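Local coordinates for hydrogenase maturation factor (PDB 3VTI), which probably carries out the ATP-dependent dehydration of a HypF-delivered carbamoyl group to a nitrile during [NiFe]-hydrogenase maturation, and binds magnesium, at residues E225-K230 with I242-L247; H156-M161 with S235-M240; G56-A61 with A100-V105; K91-A96 with I122-I127; N14-A19 with A24-N29. All blocks are in the same frame, centred on the assembly; numbering follows the deposited sequence.

Contact 1 (E225-K230 with I242-L247)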
# COMPACT_ATOMS: atom_id res chain seq x y z
N GLU C 225 10.37 37.27 -8.30
CA GLU C 225 10.94 37.97 -7.15
C GLU C 225 10.11 37.88 -5.86
O GLU C 225 10.64 38.08 -4.77
CB GLU C 225 11.19 39.45 -7.47
CG GLU C 225 10.04 40.15 -8.19
CD GLU C 225 10.03 39.86 -9.70
OE1 GLU C 225 11.04 40.18 -10.36
OE2 GLU C 225 9.03 39.30 -10.21
N LYS C 226 8.83 37.57 -6.00
CA LYS C 226 7.91 37.51 -4.87
C LYS C 226 7.71 36.11 -4.32
O LYS C 226 7.02 35.95 -3.32
CB LYS C 226 6.56 38.13 -5.25
CG LYS C 226 6.54 39.66 -5.30
CD LYS C 226 6.67 40.27 -3.90
CE LYS C 226 7.15 41.71 -3.97
NZ LYS C 226 8.61 41.79 -4.28
N LEU C 227 8.32 35.11 -4.94
CA LEU C 227 8.15 33.72 -4.51
C LEU C 227 9.06 33.36 -3.34
O LEU C 227 10.28 33.48 -3.45
CB LEU C 227 8.34 32.75 -5.68
CG LEU C 227 7.40 32.88 -6.88
CD1 LEU C 227 7.88 32.07 -8.09
CD2 LEU C 227 5.97 32.51 -6.51
N PRO C 228 8.47 32.93 -2.21
CA PRO C 228 9.25 32.57 -1.03
C PRO C 228 9.84 31.16 -1.14
O PRO C 228 9.14 30.20 -1.48
CB PRO C 228 8.23 32.64 0.11
CG PRO C 228 6.93 32.38 -0.53
CD PRO C 228 7.02 32.87 -1.96
N VAL C 229 11.13 31.06 -0.84
CA VAL C 229 11.83 29.79 -0.96
C VAL C 229 13.09 29.83 -0.12
O VAL C 229 13.89 30.78 -0.23
CB VAL C 229 12.15 29.47 -2.47
CG1 VAL C 229 12.89 30.63 -3.15
CG2 VAL C 229 12.92 28.16 -2.61
N LYS C 230 13.27 28.82 0.73
CA LYS C 230 14.47 28.71 1.56
C LYS C 230 15.67 28.54 0.65
O LYS C 230 15.60 27.83 -0.35
CB LYS C 230 14.37 27.54 2.54
CG LYS C 230 13.28 27.69 3.60
CD LYS C 230 13.29 26.55 4.60
CE LYS C 230 11.93 26.41 5.28
NZ LYS C 230 11.62 27.48 6.26
N ILE C 242 15.97 21.88 -11.30
CA ILE C 242 14.56 21.68 -10.97
C ILE C 242 13.87 23.02 -10.70
O ILE C 242 14.49 23.97 -10.24
CB ILE C 242 14.41 20.76 -9.74
CG1 ILE C 242 14.86 19.35 -10.07
CG2 ILE C 242 12.97 20.72 -9.25
CD1 ILE C 242 15.12 18.48 -8.84
N ASP C 243 12.57 23.09 -11.01
CA ASP C 243 11.73 24.24 -10.68
C ASP C 243 11.00 23.93 -9.38
O ASP C 243 10.20 22.99 -9.33
CB ASP C 243 10.72 24.50 -11.81
CG ASP C 243 10.08 25.89 -11.74
OD1 ASP C 243 9.92 26.44 -10.62
OD2 ASP C 243 9.74 26.44 -12.82
N PHE C 244 11.25 24.71 -8.32
CA PHE C 244 10.59 24.44 -7.03
C PHE C 244 9.07 24.54 -7.08
O PHE C 244 8.36 24.03 -6.20
CB PHE C 244 11.16 25.29 -5.89
CG PHE C 244 11.19 26.77 -6.17
CD1 PHE C 244 10.03 27.53 -6.07
CD2 PHE C 244 12.39 27.40 -6.51
CE1 PHE C 244 10.05 28.89 -6.32
CE2 PHE C 244 12.43 28.77 -6.76
CZ PHE C 244 11.25 29.51 -6.66
N LEU C 245 8.57 25.17 -8.14
CA LEU C 245 7.14 25.22 -8.42
C LEU C 245 6.53 23.85 -8.68
O LEU C 245 5.31 23.71 -8.69
CB LEU C 245 6.87 26.14 -9.61
CG LEU C 245 7.04 27.64 -9.37
CD1 LEU C 245 6.74 28.42 -10.66
CD2 LEU C 245 6.16 28.13 -8.20
N HIS C 246 7.38 22.84 -8.88
CA HIS C 246 6.89 21.50 -9.14
C HIS C 246 7.07 20.57 -7.95
O HIS C 246 6.54 19.47 -7.96
CB HIS C 246 7.58 20.86 -10.35
CG HIS C 246 7.44 21.64 -11.62
ND1 HIS C 246 6.41 22.52 -11.85
CD2 HIS C 246 8.19 21.63 -12.75
CE1 HIS C 246 6.54 23.05 -13.05
NE2 HIS C 246 7.61 22.52 -13.62
N LEU C 247 7.83 21.00 -6.95
CA LEU C 247 8.06 20.17 -5.77
C LEU C 247 6.90 20.31 -4.81
O LEU C 247 6.35 21.38 -4.68
CB LEU C 247 9.35 20.58 -5.05
CG LEU C 247 10.69 20.31 -5.72
CD1 LEU C 247 11.78 20.94 -4.87
CD2 LEU C 247 10.93 18.82 -5.89
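The short bond from His246 N to Asp243 O, 2.9 Å, closes the turn that holds Phe244 and Leu245 out toward Leu227 and Val229. The carboxylate of Asp243 tightens the same turn: its OD1 accepts from Leu245 N at 3.1 Å, an Asx turn in which the N-H approaches from above the carboxylate plane. An aspartate suits this place because its short side chain can bond back to the backbone two residues on. What the turn presents is the phenyl ring. Phe244 CG lies between its own backbone N and carbonyl carbon (chi1 53°), which swings the ring out to the 225-230 loop, where Val229 crosses it at about a right angle. Val229 CG2 sits over one face, 4.2 Å from the Phe244 ring centroid and 16° off the normal, a CH-pi contact placed toward the rim on the CD2 side; Val229 CG1 is 4.0 Å from Phe244 CZ. The two methyls of a branched residue thus spread along one ring. Leu227 CD1 comes obliquely to Phe244 CE1 at 4.2 Å and also reaches Leu245 CD2, joining the two leucines beside the ring. With Val229 cut back to an alanine, the CH-pi contact would go and the ring would probably be less firmly held. The two loops flank helix 231-240, one before it and one after, with Lys230 as its N-cap residue; Phe244 also rests on Cys237 of that helix, while Leu227 leans on Ile281 of strand 279-285 and Leu247 on helix 155-164.

Contact 2 (H156-M161 with S235-M240)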
# COMPACT_ATOMS: atom_id res chain seq x y z
N HIS C 156 8.85 20.09 1.39
CA HIS C 156 8.59 18.67 1.53
C HIS C 156 9.18 17.88 0.37
O HIS C 156 9.96 16.94 0.58
CB HIS C 156 7.10 18.41 1.66
CG HIS C 156 6.76 16.97 1.83
ND1 HIS C 156 6.76 16.35 3.06
CD2 HIS C 156 6.43 16.02 0.93
CE1 HIS C 156 6.43 15.08 2.92
NE2 HIS C 156 6.23 14.85 1.63
N GLY C 157 8.82 18.26 -0.86
CA GLY C 157 9.34 17.63 -2.06
C GLY C 157 10.85 17.45 -2.07
O GLY C 157 11.35 16.36 -2.35
N MET C 158 11.58 18.51 -1.74
CA MET C 158 13.03 18.40 -1.74
C MET C 158 13.55 17.60 -0.55
O MET C 158 14.55 16.90 -0.67
CB MET C 158 13.69 19.78 -1.82
CG MET C 158 15.20 19.74 -2.07
SD MET C 158 15.73 18.67 -3.44
CE MET C 158 15.30 19.68 -4.85
N ALA C 159 12.85 17.67 0.58
CA ALA C 159 13.27 16.94 1.78
C ALA C 159 13.22 15.42 1.60
O ALA C 159 14.21 14.74 1.87
CB ALA C 159 12.46 17.38 3.01
N VAL C 160 12.09 14.90 1.13
CA VAL C 160 11.97 13.45 0.93
C VAL C 160 12.84 12.97 -0.24
O VAL C 160 13.44 11.91 -0.15
CB VAL C 160 10.49 12.93 0.86
CG1 VAL C 160 9.57 13.77 1.74
CG2 VAL C 160 9.97 12.87 -0.57
N MET C 161 12.94 13.77 -1.29
CA MET C 161 13.90 13.54 -2.38
C MET C 161 15.32 13.33 -1.85
O MET C 161 15.99 12.36 -2.18
CB MET C 161 13.86 14.73 -3.36
CG MET C 161 15.01 14.83 -4.36
SD MET C 161 14.53 14.54 -6.08
CE MET C 161 13.51 15.97 -6.43
N SER C 235 19.10 26.45 -3.95
CA SER C 235 20.33 25.94 -4.54
C SER C 235 20.32 24.42 -4.79
O SER C 235 21.00 23.94 -5.69
CB SER C 235 21.57 26.37 -3.74
OG SER C 235 21.61 25.76 -2.47
N ALA C 236 19.54 23.68 -4.01
CA ALA C 236 19.35 22.25 -4.25
C ALA C 236 18.71 22.03 -5.62
O ALA C 236 19.18 21.18 -6.41
CB ALA C 236 18.50 21.63 -3.16
N CYS C 237 17.66 22.80 -5.90
CA CYS C 237 16.98 22.80 -7.19
C CYS C 237 17.88 23.35 -8.31
O CYS C 237 17.84 22.85 -9.43
CB CYS C 237 15.69 23.63 -7.12
SG CYS C 237 14.37 22.94 -6.06
N GLU C 238 18.66 24.38 -8.00
CA GLU C 238 19.53 25.02 -8.99
C GLU C 238 20.67 24.09 -9.39
O GLU C 238 21.25 24.22 -10.47
CB GLU C 238 20.07 26.34 -8.45
CG GLU C 238 20.31 27.41 -9.50
CD GLU C 238 21.60 27.21 -10.28
OE1 GLU C 238 21.61 27.50 -11.49
OE2 GLU C 238 22.60 26.77 -9.69
N PHE C 239 21.00 23.15 -8.51
CA PHE C 239 22.05 22.19 -8.78
C PHE C 239 21.59 21.07 -9.69
O PHE C 239 22.39 20.48 -10.38
CB PHE C 239 22.59 21.60 -7.48
CG PHE C 239 23.60 22.47 -6.80
CD1 PHE C 239 24.26 23.47 -7.49
CD2 PHE C 239 23.92 22.25 -5.46
CE1 PHE C 239 25.21 24.27 -6.87
CE2 PHE C 239 24.87 23.03 -4.82
CZ PHE C 239 25.52 24.05 -5.53
N MET C 240 20.29 20.80 -9.66
CA MET C 240 19.71 19.71 -10.43
C MET C 240 18.85 20.22 -11.57
O MET C 240 18.26 19.42 -12.31
CB MET C 240 18.86 18.81 -9.53
CG MET C 240 19.62 18.11 -8.43
SD MET C 240 18.50 17.23 -7.34
CE MET C 240 18.16 15.79 -8.34
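No ring takes part where Met158 and Met161 meet Ala236, Cys237 and Met240: neither the His156 imidazole nor the Phe239 ring reaches across. Val160 CG1 lies over one face of the imidazole, Phe44 meets it at roughly a right angle, and its ND1 is hydrogen-bonded to Ser175 OG. The short helix segments cross at 67° with their axes 11.4 Å apart, a wide spacing that long methionine side chains can bridge. Met158 sets out with CG anti to the backbone N (chi1 -170°), then bends at chi2 and chi3. This lays Met158 CG against Ala236 CB at 4.0 Å and carries Met158 CE on to Cys237 SG, 3.6 Å away. The small Ala236 leaves room for the methionine chain to lie across it, and the compact, polarisable thiol of Cys237 lets the methyl come up beside it. Farther along, Met161 SD and Met240 CE approach to 4.5 Å, a looser touch. A serine replacing Met158 would take the methyl from Cys237 SG and the chain from Ala236 CB, and is likely to open a gap between the helices. Toward the other protein of the complex, Glu238 OE1 forms a salt bridge with a basic side chain, and the Phe239 and Met240 backbone oxygens also bond to its side chains. Between the helices the contact is one of methyl, methylene and sulfur groups, with no polar bond among them.

Contact 3 (G56-A61 with A100-V105). With MG (magnesium ion), chain K.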
# COMPACT_ATOMS: atom_id res chain seq x y z
N GLY C 56 -2.31 16.08 6.17
CA GLY C 56 -2.81 16.16 4.80
C GLY C 56 -4.31 16.15 4.70
O GLY C 56 -4.90 16.89 3.92
N THR C 57 -4.94 15.30 5.50
CA THR C 57 -6.38 15.18 5.51
C THR C 57 -7.05 16.28 6.33
O THR C 57 -8.15 16.73 5.99
CB THR C 57 -6.80 13.80 6.00
OG1 THR C 57 -6.45 12.84 4.99
CG2 THR C 57 -8.30 13.75 6.26
N VAL C 58 -6.38 16.73 7.39
CA VAL C 58 -6.85 17.88 8.14
C VAL C 58 -6.87 19.08 7.20
O VAL C 58 -7.84 19.84 7.15
CB VAL C 58 -5.96 18.14 9.39
CG1 VAL C 58 -6.16 19.57 9.94
CG2 VAL C 58 -6.22 17.08 10.48
N ASN C 59 -5.80 19.22 6.42
CA ASN C 59 -5.68 20.31 5.47
C ASN C 59 -6.75 20.25 4.39
O ASN C 59 -7.48 21.23 4.17
CB ASN C 59 -4.27 20.35 4.89
CG ASN C 59 -3.21 20.69 5.95
OD1 ASN C 59 -3.54 21.23 7.02
ND2 ASN C 59 -1.95 20.37 5.66
N ASP C 60 -6.87 19.08 3.74
CA ASP C 60 -7.85 18.87 2.68
C ASP C 60 -9.27 19.16 3.19
O ASP C 60 -10.08 19.71 2.46
CB ASP C 60 -7.76 17.45 2.12
CG ASP C 60 -6.61 17.26 1.12
OD1 ASP C 60 -6.47 18.07 0.17
OD2 ASP C 60 -5.87 16.26 1.24
N ALA C 61 -9.54 18.80 4.45
CA ALA C 61 -10.86 18.98 5.04
C ALA C 61 -11.18 20.44 5.39
O ALA C 61 -12.33 20.77 5.71
CB ALA C 61 -11.01 18.09 6.27
N ALA C 100 -4.12 19.71 15.78
CA ALA C 100 -5.18 20.14 14.87
C ALA C 100 -6.55 20.27 15.56
O ALA C 100 -7.48 20.79 14.97
CB ALA C 100 -5.27 19.21 13.67
N GLY C 101 -6.66 19.79 16.80
CA GLY C 101 -7.93 19.83 17.53
C GLY C 101 -8.96 18.92 16.90
O GLY C 101 -10.15 19.24 16.85
N VAL C 102 -8.48 17.77 16.41
CA VAL C 102 -9.26 16.83 15.64
C VAL C 102 -9.24 15.46 16.35
O VAL C 102 -8.35 15.20 17.18
CB VAL C 102 -8.68 16.75 14.20
CG1 VAL C 102 -8.05 15.38 13.89
CG2 VAL C 102 -9.72 17.13 13.18
N LYS C 103 -10.21 14.60 16.06
CA LYS C 103 -10.26 13.27 16.65
C LYS C 103 -10.44 12.16 15.62
O LYS C 103 -11.28 12.27 14.72
CB LYS C 103 -11.38 13.17 17.68
CG LYS C 103 -11.04 13.79 19.01
CD LYS C 103 -12.28 13.86 19.90
CE LYS C 103 -11.91 14.33 21.30
NZ LYS C 103 -13.14 14.62 22.08
N ILE C 104 -9.64 11.10 15.76
CA ILE C 104 -9.80 9.91 14.93
C ILE C 104 -10.83 9.01 15.59
O ILE C 104 -10.64 8.54 16.71
CB ILE C 104 -8.46 9.16 14.72
CG1 ILE C 104 -7.43 10.09 14.08
CG2 ILE C 104 -8.67 7.89 13.88
CD1 ILE C 104 -6.02 9.67 14.26
N VAL C 105 -11.93 8.79 14.87
CA VAL C 105 -13.15 8.23 15.46
C VAL C 105 -13.49 6.84 14.97
O VAL C 105 -14.24 6.10 15.61
CB VAL C 105 -14.35 9.16 15.23
CG1 VAL C 105 -14.17 10.45 16.02
CG2 VAL C 105 -14.53 9.46 13.74
MG MG K . -5.45 18.95 -1.36
O HOH W 1 -6.76 17.68 -2.91
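Val58 has CG1 anti to its backbone N and CG2 anti to the carbonyl carbon (chi1 162°), a setting that turns both methyls of the fork to Ala100. Ala100 CB lies 3.9 Å from Val58 CG1 and 4.0 Å from Val58 CG2, so it fits between the two branches. Val58 CG2 also comes within 4.2 Å of Val102 CG1. A beta-branched residue suits helix 49-60 here: its two methyls, held close to the backbone, give a rigid fork that can straddle the alanine methyl, while alanine on the other side lets the end of helix 83-100 come close. Between Ala100 and Val102 stands Gly101, whose positive phi belongs to a Schellman motif; there the chain leaves the helix and turns into strand 103-112. Pro68 and Pro179 also lie against Val58.

Another side of the same helical turn serves the metal. Asp60, two residues on from Val58, has CG anti to its carbonyl carbon (chi1 -80°), and its OD1 binds the magnesium ion at 2.0 Å. Asp60 OD2 stays 3.8 Å from the magnesium ion, so the carboxylate binds through one oxygen. A water oxygen lies 2.4 Å from the magnesium ion, and Asp22 and Asp199 complete the set of protein ligands. Thus the chemistry is divided: apolar contacts of Val58 set this turn of helix 49-60 against the neighbouring helix-to-strand turn, while Asp60 gives a carboxylate oxygen to the magnesium ion.

Contact 4 (K91-A96 with I122-I127)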
# COMPACT_ATOMS: atom_id res chain seq x y z
N LYS C 91 1.96 7.37 17.46
CA LYS C 91 2.25 8.52 18.33
C LYS C 91 2.24 9.85 17.56
O LYS C 91 1.60 10.81 18.01
CB LYS C 91 3.61 8.33 19.01
CG LYS C 91 3.93 9.32 20.13
CD LYS C 91 5.37 9.16 20.59
CE LYS C 91 5.63 9.91 21.90
NZ LYS C 91 5.67 11.39 21.70
N SER C 92 2.93 9.89 16.42
CA SER C 92 2.96 11.08 15.56
C SER C 92 1.57 11.46 15.06
O SER C 92 1.25 12.64 14.95
CB SER C 92 3.87 10.85 14.37
OG SER C 92 5.22 10.85 14.77
N MET C 93 0.75 10.45 14.76
CA MET C 93 -0.65 10.66 14.41
C MET C 93 -1.44 11.22 15.58
O MET C 93 -2.21 12.16 15.41
CB MET C 93 -1.29 9.36 13.91
CG MET C 93 -0.73 8.84 12.61
SD MET C 93 -1.59 7.40 11.99
CE MET C 93 -2.94 8.14 11.08
N ALA C 94 -1.25 10.65 16.77
CA ALA C 94 -1.94 11.17 17.95
C ALA C 94 -1.60 12.65 18.18
O ALA C 94 -2.50 13.46 18.40
CB ALA C 94 -1.62 10.33 19.18
N GLU C 95 -0.31 12.98 18.11
CA GLU C 95 0.16 14.35 18.34
C GLU C 95 -0.39 15.37 17.34
O GLU C 95 -0.76 16.48 17.72
CB GLU C 95 1.69 14.40 18.36
CG GLU C 95 2.28 13.81 19.64
CD GLU C 95 3.77 13.50 19.52
OE1 GLU C 95 4.23 13.09 18.43
OE2 GLU C 95 4.48 13.65 20.55
N ALA C 96 -0.45 14.97 16.07
CA ALA C 96 -0.96 15.85 15.01
C ALA C 96 -2.46 16.12 15.14
O ALA C 96 -2.91 17.26 14.93
CB ALA C 96 -0.62 15.29 13.65
N ILE C 122 -0.93 4.14 4.72
CA ILE C 122 -2.00 4.66 5.55
C ILE C 122 -2.98 5.49 4.71
O ILE C 122 -2.57 6.34 3.91
CB ILE C 122 -1.45 5.50 6.73
CG1 ILE C 122 -0.48 4.66 7.57
CG2 ILE C 122 -2.58 6.02 7.60
CD1 ILE C 122 0.50 5.47 8.40
N ASN C 123 -4.27 5.23 4.91
CA ASN C 123 -5.30 6.09 4.37
C ASN C 123 -6.03 6.82 5.48
O ASN C 123 -6.36 6.22 6.50
CB ASN C 123 -6.29 5.31 3.51
CG ASN C 123 -7.38 6.21 2.94
OD1 ASN C 123 -8.31 6.60 3.64
ND2 ASN C 123 -7.26 6.56 1.66
N THR C 124 -6.30 8.10 5.28
CA THR C 124 -7.13 8.84 6.21
C THR C 124 -8.26 9.52 5.47
O THR C 124 -8.07 10.03 4.36
CB THR C 124 -6.32 9.90 7.00
OG1 THR C 124 -5.52 10.68 6.11
CG2 THR C 124 -5.42 9.24 8.02
N SER C 125 -9.45 9.51 6.08
CA SER C 125 -10.56 10.35 5.61
C SER C 125 -10.90 11.38 6.67
O SER C 125 -10.59 11.19 7.85
CB SER C 125 -11.79 9.51 5.27
OG SER C 125 -11.45 8.49 4.35
N GLY C 126 -11.54 12.46 6.25
CA GLY C 126 -11.81 13.55 7.16
C GLY C 126 -13.18 14.15 6.98
O GLY C 126 -13.69 14.21 5.86
N ILE C 127 -13.76 14.60 8.10
CA ILE C 127 -15.01 15.35 8.10
C ILE C 127 -14.77 16.70 8.75
O ILE C 127 -14.20 16.80 9.83
CB ILE C 127 -16.14 14.55 8.82
CG1 ILE C 127 -16.86 13.67 7.81
CG2 ILE C 127 -17.16 15.46 9.49
CD1 ILE C 127 -17.88 12.78 8.43
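Met93, Ile122 and Thr124 carry this contact, with the methionine giving the largest share. Met93 leaves helix 83-100 with CG beside the backbone N and anti to the carbonyl carbon (chi1 -66°), runs on extended, and bends only at its last torsion, chi3 85°. That bend places Met93 CE at 4.1 Å from Ile122 CG2 and equally far from Thr124 CG2. Toward Thr124 the two side chains meet tip to tip; Met93 and Ile122 run past each other in opposite directions, so that one terminal methyl touches alternate residues of the strand. A long unbranched chain is suited to the distance, since even the nearest alpha carbons, those of Met93 and Thr124, are 10.6 Å apart. Helix 83-100 and helix 49-60 pack on one face of the mixed sheet of this PurM-like N-terminal domain, and Val54 of helix 49-60 adds to the cover of Met93. Residues of strand 120-130 alternate accordingly: Ile122 and Thr124 face the helices, while the Ser125 hydroxyl bonds to Ser125 of the second subunit. Isoleucine suits its place because one branch can offer CG2 to Met93 while the side chain also packs on Ile49 and Ala53. Threonine is apt because it serves two chemistries at once: its methyl meets Met93, and its OG1 is hydrogen-bonded to Thr57 OG1 and to Ala53 O, so the buried hydroxyl is satisfied.

Contact 5 (N14-A19 with A24-N29)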
# COMPACT_ATOMS: atom_id res chain seq x y z
N ASN C 14 -20.17 12.33 -11.43
CA ASN C 14 -21.26 13.05 -10.77
C ASN C 14 -20.85 14.51 -10.50
O ASN C 14 -19.73 14.91 -10.82
CB ASN C 14 -21.74 12.32 -9.50
CG ASN C 14 -20.64 12.14 -8.45
OD1 ASN C 14 -19.88 13.06 -8.17
ND2 ASN C 14 -20.58 10.95 -7.86
N GLU C 15 -21.76 15.30 -9.94
CA GLU C 15 -21.51 16.72 -9.64
C GLU C 15 -20.28 16.91 -8.77
O GLU C 15 -19.44 17.76 -9.07
CB GLU C 15 -22.71 17.37 -8.94
CG GLU C 15 -24.10 16.77 -9.25
CD GLU C 15 -24.37 15.45 -8.51
OE1 GLU C 15 -24.01 14.39 -9.04
OE2 GLU C 15 -24.94 15.48 -7.40
N TYR C 16 -20.18 16.11 -7.71
CA TYR C 16 -19.09 16.19 -6.73
C TYR C 16 -17.73 15.91 -7.36
O TYR C 16 -16.76 16.65 -7.15
CB TYR C 16 -19.34 15.25 -5.53
CG TYR C 16 -20.68 15.47 -4.83
CD1 TYR C 16 -20.81 16.44 -3.82
CD2 TYR C 16 -21.81 14.73 -5.19
CE1 TYR C 16 -22.04 16.65 -3.18
CE2 TYR C 16 -23.04 14.94 -4.56
CZ TYR C 16 -23.15 15.90 -3.56
OH TYR C 16 -24.37 16.10 -2.95
N ILE C 17 -17.67 14.84 -8.16
CA ILE C 17 -16.44 14.42 -8.82
C ILE C 17 -16.00 15.41 -9.90
O ILE C 17 -14.86 15.86 -9.90
CB ILE C 17 -16.57 12.97 -9.37
CG1 ILE C 17 -16.81 11.97 -8.23
CG2 ILE C 17 -15.35 12.57 -10.21
CD1 ILE C 17 -15.75 11.97 -7.12
N ARG C 18 -16.92 15.74 -10.82
CA ARG C 18 -16.66 16.72 -11.90
C ARG C 18 -16.04 18.02 -11.39
O ARG C 18 -15.25 18.66 -12.11
CB ARG C 18 -17.96 17.06 -12.65
CG ARG C 18 -18.37 16.06 -13.70
CD ARG C 18 -19.59 16.53 -14.45
NE ARG C 18 -20.01 15.52 -15.42
CZ ARG C 18 -20.92 15.71 -16.37
NH1 ARG C 18 -21.52 16.89 -16.51
NH2 ARG C 18 -21.22 14.71 -17.19
N ALA C 19 -16.41 18.41 -10.16
CA ALA C 19 -15.94 19.64 -9.54
C ALA C 19 -14.44 19.61 -9.28
O ALA C 19 -13.77 20.64 -9.42
CB ALA C 19 -16.71 19.91 -8.26
N ALA C 24 -15.45 17.03 -0.90
CA ALA C 24 -16.87 17.15 -1.25
C ALA C 24 -17.59 17.96 -0.18
O ALA C 24 -17.28 17.84 1.00
CB ALA C 24 -17.49 15.77 -1.36
N LEU C 25 -18.54 18.79 -0.59
CA LEU C 25 -19.38 19.50 0.37
C LEU C 25 -20.76 18.88 0.44
O LEU C 25 -21.54 18.96 -0.51
CB LEU C 25 -19.47 21.00 0.02
CG LEU C 25 -20.40 21.85 0.90
CD1 LEU C 25 -19.84 21.97 2.31
CD2 LEU C 25 -20.63 23.23 0.28
N LEU C 26 -21.06 18.25 1.57
CA LEU C 26 -22.32 17.52 1.71
C LEU C 26 -23.26 18.21 2.66
O LEU C 26 -22.84 18.78 3.67
CB LEU C 26 -22.07 16.08 2.16
CG LEU C 26 -20.89 15.32 1.54
CD1 LEU C 26 -20.59 14.08 2.37
CD2 LEU C 26 -21.14 14.96 0.10
N PHE C 27 -24.55 18.15 2.32
CA PHE C 27 -25.65 18.74 3.10
C PHE C 27 -25.53 20.26 3.19
O PHE C 27 -26.35 20.93 3.83
CB PHE C 27 -25.78 18.11 4.49
CG PHE C 27 -25.71 16.60 4.50
CD1 PHE C 27 -24.64 15.95 5.11
CD2 PHE C 27 -26.70 15.83 3.89
CE1 PHE C 27 -24.56 14.55 5.13
CE2 PHE C 27 -26.62 14.43 3.89
CZ PHE C 27 -25.55 13.79 4.52
N GLY C 28 -24.50 20.79 2.52
CA GLY C 28 -24.30 22.23 2.46
C GLY C 28 -23.33 22.76 3.50
O GLY C 28 -22.74 23.82 3.31
N ASN C 29 -23.14 22.01 4.58
CA ASN C 29 -22.33 22.48 5.70
C ASN C 29 -21.21 21.54 6.14
O ASN C 29 -20.31 21.95 6.87
CB ASN C 29 -23.22 22.82 6.90
CG ASN C 29 -23.80 21.59 7.55
OD1 ASN C 29 -24.21 20.65 6.87
ND2 ASN C 29 -23.85 21.59 8.87
O HOH W 2 -25.43 16.85 -0.12
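Tyr16 presses its ring against the strand of residues 24 to 26, and here the packing is closest. With CG anti to the carbonyl carbon (chi1 -55°), the ring leans away from its helix: Tyr16 CE1 lies 3.8 Å from Leu26 CD2, whose side chain crosses it at about a right angle, and Tyr16 CD1 is 4.2 Å from Ala24 CB. Both of these come in obliquely, whereas Leu25 O stands at the ring edge near its plane, 3.6 Å from Tyr16 CE1. Alanine suits the near end because its small side chain lets the helix come in, the axes of helix and strand approaching to 8.9 Å. Val105 of the second subunit packs on Tyr16 and Ala24, and Phe70 of that subunit on Leu26, so the second subunit packs over this side. Asn14 caps the helix: its OD1 accepts a nearly straight bond of 2.8 Å from Ile17 N.

The other side is looser. Phe27, Gly28 and Asn29 form the exposed turn that leads into strand 30-37. A water joins the two segments there, 3.1 Å from Tyr16 OH and accepting from Phe27 N at 2.9 Å. Tyrosine thus answers both surroundings, its ring carbons set against the apolar strand and the second subunit, its hydroxyl hydrated at the solvent end and linked to the turn by a water instead of directly.

In the fold
From the N terminus, contact 5 comes first, closing a short loop that folds helix 15-19 back on the edge strand 24-26. Contact 3 then spans from helix 49-60 to the start of strand 103-112, and contact 4 begins within that span and ends beyond it, so the two cross; their centres are 7 Å apart. All three reach the same N-terminal sheet and touch the second subunit. Contacts 2 and 1 follow in the C-terminal half and cross likewise, contact 1 bracketing helix 231-240, which contact 2 ties to helix 155-164. They touch, with Ile242 N probably bonding to Cys237 O, while contacts 1 and 3 lie about 27 Å apart between centres.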